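Local coordinates for protein chitinase (Jonesia denitrificans, PDB 5AA7) that probably takes part in breaking down chitin, this chain being the copper-binding AA10-type lytic polysaccharide monooxygenase domain of a longer, multidomain chitinase, at residues 78-83 / 122-127; 21-26 / 57-62. All blocks are in the same frame, centred on the assembly; numbering follows the deposited sequence. Where two conformers were deposited one is given.

Contact 1 of 2, residues 78-83 / 122-127; sequences HNTSTW and ARWNVS. With CU1 (copper (I) ion), chain C.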
loop_
_atom_site.group_PDB
_atom_site.type_symbol
_atom_site.label_atom_id
_atom_site.label_comp_id
_atom_site.label_asym_id
_atom_site.label_seq_id
_atom_site.Cartn_x
_atom_site.Cartn_y
_atom_site.Cartn_z
ATOM N N HIS A 78 -8.623 6.572 10.427
ATOM C CA HIS A 78 -8.478 8.012 10.622
ATOM C C HIS A 78 -9.179 8.835 9.576
ATOM O O HIS A 78 -9.275 8.427 8.418
ATOM C CB HIS A 78 -7.019 8.393 10.558
ATOM C CG HIS A 78 -6.177 7.601 11.480
ATOM N ND1 HIS A 78 -6.403 7.567 12.837
ATOM C CD2 HIS A 78 -5.116 6.803 11.244
ATOM C CE1 HIS A 78 -5.517 6.773 13.404
ATOM N NE2 HIS A 78 -4.721 6.312 12.457
ATOM N N ASN A 79 -9.639 10.015 9.981
ATOM C CA ASN A 79 -10.108 10.984 9.005
ATOM C C ASN A 79 -9.034 11.176 7.937
ATOM O O ASN A 79 -7.839 11.258 8.238
ATOM C CB ASN A 79 -10.457 12.303 9.679
ATOM C CG ASN A 79 -11.674 12.181 10.564
ATOM O OD1 ASN A 79 -11.590 11.676 11.680
ATOM N ND2 ASN A 79 -12.823 12.615 10.054
ATOM N N THR A 80 -9.482 11.221 6.691
ATOM C CA THR A 80 -8.592 11.050 5.547
ATOM C C THR A 80 -8.769 12.201 4.583
ATOM O O THR A 80 -9.896 12.651 4.345
ATOM C CB THR A 80 -8.939 9.735 4.825
ATOM O OG1 THR A 80 -8.720 8.638 5.722
ATOM C CG2 THR A 80 -8.099 9.539 3.565
ATOM N N SER A 81 -7.660 12.680 4.027
ATOM C CA SER A 81 -7.735 13.632 2.927
ATOM C C SER A 81 -7.866 12.857 1.615
ATOM O O SER A 81 -8.971 12.696 1.090
ATOM C CB SER A 81 -6.522 14.566 2.934
ATOM O OG SER A 81 -5.307 13.825 2.978
ATOM N N THR A 82 -6.754 12.337 1.111
ATOM C CA THR A 82 -6.776 11.573 -0.133
ATOM C C THR A 82 -6.077 10.233 -0.016
ATOM O O THR A 82 -5.195 10.041 0.835
ATOM C CB THR A 82 -6.094 12.325 -1.292
ATOM O OG1 THR A 82 -4.789 12.750 -0.879
ATOM C CG2 THR A 82 -6.922 13.523 -1.722
ATOM N N TRP A 83 -6.484 9.318 -0.894
ATOM C CA TRP A 83 -5.744 8.091 -1.177
ATOM C C TRP A 83 -5.081 8.293 -2.526
ATOM O O TRP A 83 -5.758 8.507 -3.535
ATOM C CB TRP A 83 -6.710 6.910 -1.265
ATOM C CG TRP A 83 -7.629 6.801 -0.079
ATOM C CD1 TRP A 83 -8.805 7.471 0.110
ATOM C CD2 TRP A 83 -7.453 5.965 1.071
ATOM N NE1 TRP A 83 -9.365 7.116 1.312
ATOM C CE2 TRP A 83 -8.556 6.191 1.924
ATOM C CE3 TRP A 83 -6.468 5.051 1.465
ATOM C CZ2 TRP A 83 -8.699 5.535 3.149
ATOM C CZ3 TRP A 83 -6.615 4.391 2.671
ATOM C CH2 TRP A 83 -7.721 4.641 3.506
ATOM N N ALA A 122 0.364 2.728 -2.789
ATOM C CA ALA A 122 -0.828 3.364 -2.241
ATOM C C ALA A 122 -0.379 4.186 -1.049
ATOM O O ALA A 122 0.236 3.663 -0.112
ATOM C CB ALA A 122 -1.843 2.325 -1.815
ATOM N N ARG A 123 -0.648 5.482 -1.107
ATOM C CA ARG A 123 -0.276 6.404 -0.051
ATOM C C ARG A 123 -1.563 6.971 0.546
ATOM O O ARG A 123 -2.313 7.691 -0.123
ATOM C CB ARG A 123 0.606 7.510 -0.629
ATOM C CG ARG A 123 1.183 8.474 0.387
ATOM C CD ARG A 123 2.280 9.324 -0.259
ATOM N NE ARG A 123 1.743 10.413 -1.068
ATOM C CZ ARG A 123 2.497 11.327 -1.669
ATOM N NH1 ARG A 123 3.826 11.255 -1.580
ATOM N NH2 ARG A 123 1.927 12.310 -2.365
ATOM N N TRP A 124 -1.827 6.608 1.793
ATOM C CA TRP A 124 -3.048 7.004 2.487
ATOM C C TRP A 124 -2.731 8.214 3.346
ATOM O O TRP A 124 -1.991 8.106 4.320
ATOM C CB TRP A 124 -3.518 5.835 3.361
ATOM C CG TRP A 124 -4.594 6.171 4.360
ATOM C CD1 TRP A 124 -5.470 7.224 4.318
ATOM C CD2 TRP A 124 -4.899 5.441 5.554
ATOM N NE1 TRP A 124 -6.305 7.186 5.410
ATOM C CE2 TRP A 124 -5.979 6.101 6.181
ATOM C CE3 TRP A 124 -4.379 4.276 6.142
ATOM C CZ2 TRP A 124 -6.537 5.650 7.379
ATOM C CZ3 TRP A 124 -4.941 3.824 7.329
ATOM C CH2 TRP A 124 -6.003 4.514 7.938
ATOM N N ASN A 125 -3.273 9.374 2.987
ATOM C CA ASN A 125 -2.969 10.600 3.710
ATOM C C ASN A 125 -3.995 10.900 4.794
ATOM O O ASN A 125 -5.192 11.016 4.517
ATOM C CB ASN A 125 -2.899 11.787 2.745
ATOM C CG ASN A 125 -1.817 11.632 1.711
ATOM O OD1 ASN A 125 -0.633 11.521 2.048
ATOM N ND2 ASN A 125 -2.205 11.638 0.441
ATOM N N VAL A 126 -3.524 11.022 6.032
ATOM C CA VAL A 126 -4.395 11.309 7.175
ATOM C C VAL A 126 -4.665 12.812 7.244
ATOM O O VAL A 126 -3.739 13.612 7.122
ATOM C CB VAL A 126 -3.740 10.806 8.476
ATOM C CG1 VAL A 126 -4.575 11.182 9.690
ATOM C CG2 VAL A 126 -3.539 9.289 8.406
ATOM N N SER A 127 -5.923 13.203 7.434
ATOM C CA SER A 127 -6.289 14.615 7.313
ATOM C C SER A 127 -5.938 15.464 8.525
ATOM O O SER A 127 -5.851 16.687 8.402
ATOM C CB SER A 127 -7.780 14.754 7.017
ATOM O OG SER A 127 -8.558 14.348 8.128
HETATM CU CU CU1 C . -3.345 4.784 12.587
#
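Trp83 and Trp124 form an offset stack, the six-membered ring of Trp83 lying over one face of the five-membered ring of Trp124 with centroids 3.8 Å apart and planes at 13°. Both stem from a non-hydrogen-bonded antiparallel pair, and their side chains run alongside one another. Trp124 is then pinned at its rim: NE1 donates almost in its own ring plane to OG1 of Thr80, 2.8 Å away. That hydroxyl lies beside the backbone N of Thr80 (chi1 -62°), where it also gives its proton to O of His78, linking indole, threonine and histidine backbone. The Thr80 methyl CG2 lies over the same face of Trp83 that Trp124 covers.

Between Thr80 and Trp83 the register slips by one residue, a beta bulge at which Ser81 N reaches Asn125 O (3.0 Å). Next to it, Asn125 N binds Thr82 O, and the Asn125 amide runs alongside the Thr82 side chain, ND2 to OG1 3.1 Å; the same ND2 also bonds to Glu84. Further along, Ser127 N approaches Asn79 O from above its carbonyl plane, with a nearly straight N-H...O angle of 174°.

Val126 CG1 packs against CB of His78 at 3.8 Å, and the imidazole beyond holds copper through NE2 at 2.1 Å. His1 supplies further ligands to the metal. The Trp124 six-membered ring is near parallel to the His78 ring but slid aside, Trp124 CH2 to His78 CD2 4.1 Å. The pairing of 80-87 with 118-126 thus joins this aromatic cluster to the histidine brace, the copper site characteristic of lytic polysaccharide monooxygenases.

Contact 2 of 2, residues 21-26 / 57-62; sequences FDCGQI and KPWPTT
Phe21 turns the edge of its ring to the face of Trp59, a T-shaped pair with planes at 88° and centroids 4.9 Å apart, in a meeting of two loops without regular secondary structure. The CZ corner leads, standing 3.7 Å from CE3 of Trp59. Phe21 has its CG tucked between its own N and C (chi1 50°), which swings the ring toward 57-59.

Lys57 covers one face of the phenyl ring with its aliphatic chain: CB makes a CH-pi contact 3.9 Å from the ring centroid. A bend at chi2 (-71°) lets CD follow the same ring, and the ammonium goes on to a water, NZ to water oxygen 3.0 Å, which in turn donates to Asp22 O. Pro58, the centre of an inverse gamma turn, adds CD against Phe21 CD1 at 3.7 Å.

Cys23, in disulfide with Cys14, brings SG obliquely beside the Trp59 ring, 4.5 Å from CH2. The indole is further held by NE1 bonding to Asp54 O and by a cation-pi contact with Arg10. Direct contact across the two loops is therefore apolar and aromatic, while their polar connection is carried by the water between Lys57 and Asp22.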
loop_
_atom_site.group_PDB
_atom_site.type_symbol
_atom_site.label_atom_id
_atom_site.label_comp_id
_atom_site.label_asym_id
_atom_site.label_seq_id
_atom_site.Cartn_x
_atom_site.Cartn_y
_atom_site.Cartn_z
ATOM N N PHE A 21 11.234 -15.330 2.878
ATOM C CA PHE A 21 12.198 -14.735 3.791
ATOM C C PHE A 21 11.523 -14.117 5.011
ATOM O O PHE A 21 10.326 -13.830 4.995
ATOM C CB PHE A 21 12.984 -13.642 3.047
ATOM C CG PHE A 21 12.105 -12.664 2.306
ATOM C CD1 PHE A 21 11.690 -12.925 1.005
ATOM C CD2 PHE A 21 11.686 -11.492 2.920
ATOM C CE1 PHE A 21 10.867 -12.025 0.320
ATOM C CE2 PHE A 21 10.857 -10.586 2.250
ATOM C CZ PHE A 21 10.448 -10.858 0.949
ATOM N N ASP A 22 12.304 -13.897 6.060
ATOM C CA ASP A 22 11.822 -13.245 7.271
ATOM C C ASP A 22 11.711 -11.748 7.037
ATOM O O ASP A 22 12.679 -11.114 6.615
ATOM C CB ASP A 22 12.806 -13.480 8.417
ATOM C CG ASP A 22 12.613 -14.817 9.097
ATOM O OD1 ASP A 22 11.729 -15.593 8.681
ATOM O OD2 ASP A 22 13.363 -15.089 10.058
ATOM N N CYS A 23 10.547 -11.168 7.316
ATOM C CA CYS A 23 10.399 -9.719 7.180
ATOM C C CYS A 23 10.661 -8.981 8.478
ATOM O O CYS A 23 10.764 -7.756 8.483
ATOM C CB CYS A 23 8.995 -9.346 6.708
ATOM S SG CYS A 23 8.488 -10.124 5.193
ATOM N N GLY A 24 10.741 -9.706 9.590
ATOM C CA GLY A 24 10.927 -9.045 10.867
ATOM C C GLY A 24 9.649 -8.451 11.426
ATOM O O GLY A 24 8.555 -9.000 11.237
ATOM N N GLN A 25 9.797 -7.309 12.088
ATOM C CA GLN A 25 8.727 -6.677 12.858
ATOM C C GLN A 25 7.433 -6.481 12.065
ATOM O O GLN A 25 6.332 -6.668 12.586
ATOM C CB GLN A 25 9.220 -5.329 13.397
ATOM C CG GLN A 25 8.260 -4.638 14.352
ATOM C CD GLN A 25 8.769 -3.282 14.812
ATOM O OE1 GLN A 25 9.980 -3.043 14.875
ATOM N NE2 GLN A 25 7.845 -2.379 15.124
ATOM N N ILE A 26 7.576 -6.079 10.806
ATOM C CA ILE A 26 6.411 -5.761 9.981
ATOM C C ILE A 26 5.416 -6.920 9.882
ATOM O O ILE A 26 4.212 -6.701 9.804
ATOM C CB ILE A 26 6.821 -5.263 8.557
ATOM C CG1 ILE A 26 5.595 -4.760 7.783
ATOM C CG2 ILE A 26 7.543 -6.352 7.804
ATOM C CD1 ILE A 26 4.876 -3.619 8.473
ATOM N N LYS A 57 14.787 -8.700 -2.585
ATOM C CA LYS A 57 14.051 -9.852 -2.060
ATOM C C LYS A 57 13.149 -10.421 -3.144
ATOM O O LYS A 57 12.687 -9.685 -4.021
ATOM C CB LYS A 57 13.194 -9.459 -0.851
ATOM C CG LYS A 57 13.970 -8.883 0.318
ATOM C CD LYS A 57 14.808 -9.936 1.027
ATOM C CE LYS A 57 15.766 -9.268 1.989
ATOM N NZ LYS A 57 16.651 -10.233 2.686
ATOM N N PRO A 58 12.872 -11.731 -3.085
ATOM C CA PRO A 58 11.954 -12.342 -4.050
ATOM C C PRO A 58 10.494 -12.101 -3.653
ATOM O O PRO A 58 9.776 -13.013 -3.248
ATOM C CB PRO A 58 12.314 -13.835 -3.980
ATOM C CG PRO A 58 12.806 -14.021 -2.564
ATOM C CD PRO A 58 13.546 -12.738 -2.242
ATOM N N TRP A 59 10.067 -10.846 -3.770
ATOM C CA TRP A 59 8.688 -10.478 -3.455
ATOM C C TRP A 59 7.727 -11.168 -4.408
ATOM O O TRP A 59 7.884 -11.072 -5.627
ATOM C CB TRP A 59 8.501 -8.959 -3.565
ATOM C CG TRP A 59 9.235 -8.200 -2.519
ATOM C CD1 TRP A 59 10.403 -7.495 -2.670
ATOM C CD2 TRP A 59 8.869 -8.081 -1.140
ATOM N NE1 TRP A 59 10.781 -6.948 -1.468
ATOM C CE2 TRP A 59 9.859 -7.294 -0.512
ATOM C CE3 TRP A 59 7.806 -8.575 -0.371
ATOM C CZ2 TRP A 59 9.819 -6.990 0.849
ATOM C CZ3 TRP A 59 7.759 -8.262 0.976
ATOM C CH2 TRP A 59 8.762 -7.476 1.575
ATOM N N PRO A 60 6.728 -11.867 -3.857
ATOM C CA PRO A 60 5.716 -12.470 -4.728
ATOM C C PRO A 60 4.963 -11.381 -5.504
ATOM O O PRO A 60 4.753 -10.277 -4.991
ATOM C CB PRO A 60 4.777 -13.170 -3.740
ATOM C CG PRO A 60 5.628 -13.416 -2.517
ATOM C CD PRO A 60 6.515 -12.198 -2.438
ATOM N N THR A 61 4.584 -11.682 -6.740
ATOM C CA THR A 61 3.777 -10.759 -7.535
ATOM C C THR A 61 2.382 -11.324 -7.753
ATOM O O THR A 61 2.199 -12.545 -7.795
ATOM C CB THR A 61 4.422 -10.452 -8.897
ATOM O OG1 THR A 61 4.558 -11.665 -9.650
ATOM C CG2 THR A 61 5.796 -9.824 -8.707
ATOM N N THR A 62 1.394 -10.444 -7.890
ATOM C CA THR A 62 0.023 -10.883 -8.095
ATOM C C THR A 62 -0.377 -10.574 -9.530
ATOM O O THR A 62 -0.190 -9.449 -10.006
ATOM C CB THR A 62 -0.958 -10.154 -7.148
ATOM O OG1 THR A 62 -0.544 -10.334 -5.786
ATOM C CG2 THR A 62 -2.369 -10.684 -7.325
HETATM O O HOH W 1 15.105 -11.362 5.026
#

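How the contacts relate
Starting from the N terminus, the chain passes helix 10-15 and runs into the loop holding 21-26; contact 2 closes when 57-62 returns to it, enclosing 30 residues that include the short strand 34-36. Only afterwards, past strand 68-74, does contact 1 open at 78-83, to be closed by 122-127 after 38 residues with 22 in strands. The two follow in series, neither nested nor crossed. The centres of contacts 1 and 2 lie about 25 Å apart, on opposite sides of the chain's centre. Contact 2 joins two surface loops beside helix 10-15, whereas contact 1 pairs two strands of the mixed sheet near the copper. Segment 57-62 leads into strand 62-64, which shares that sheet through strand 131-141.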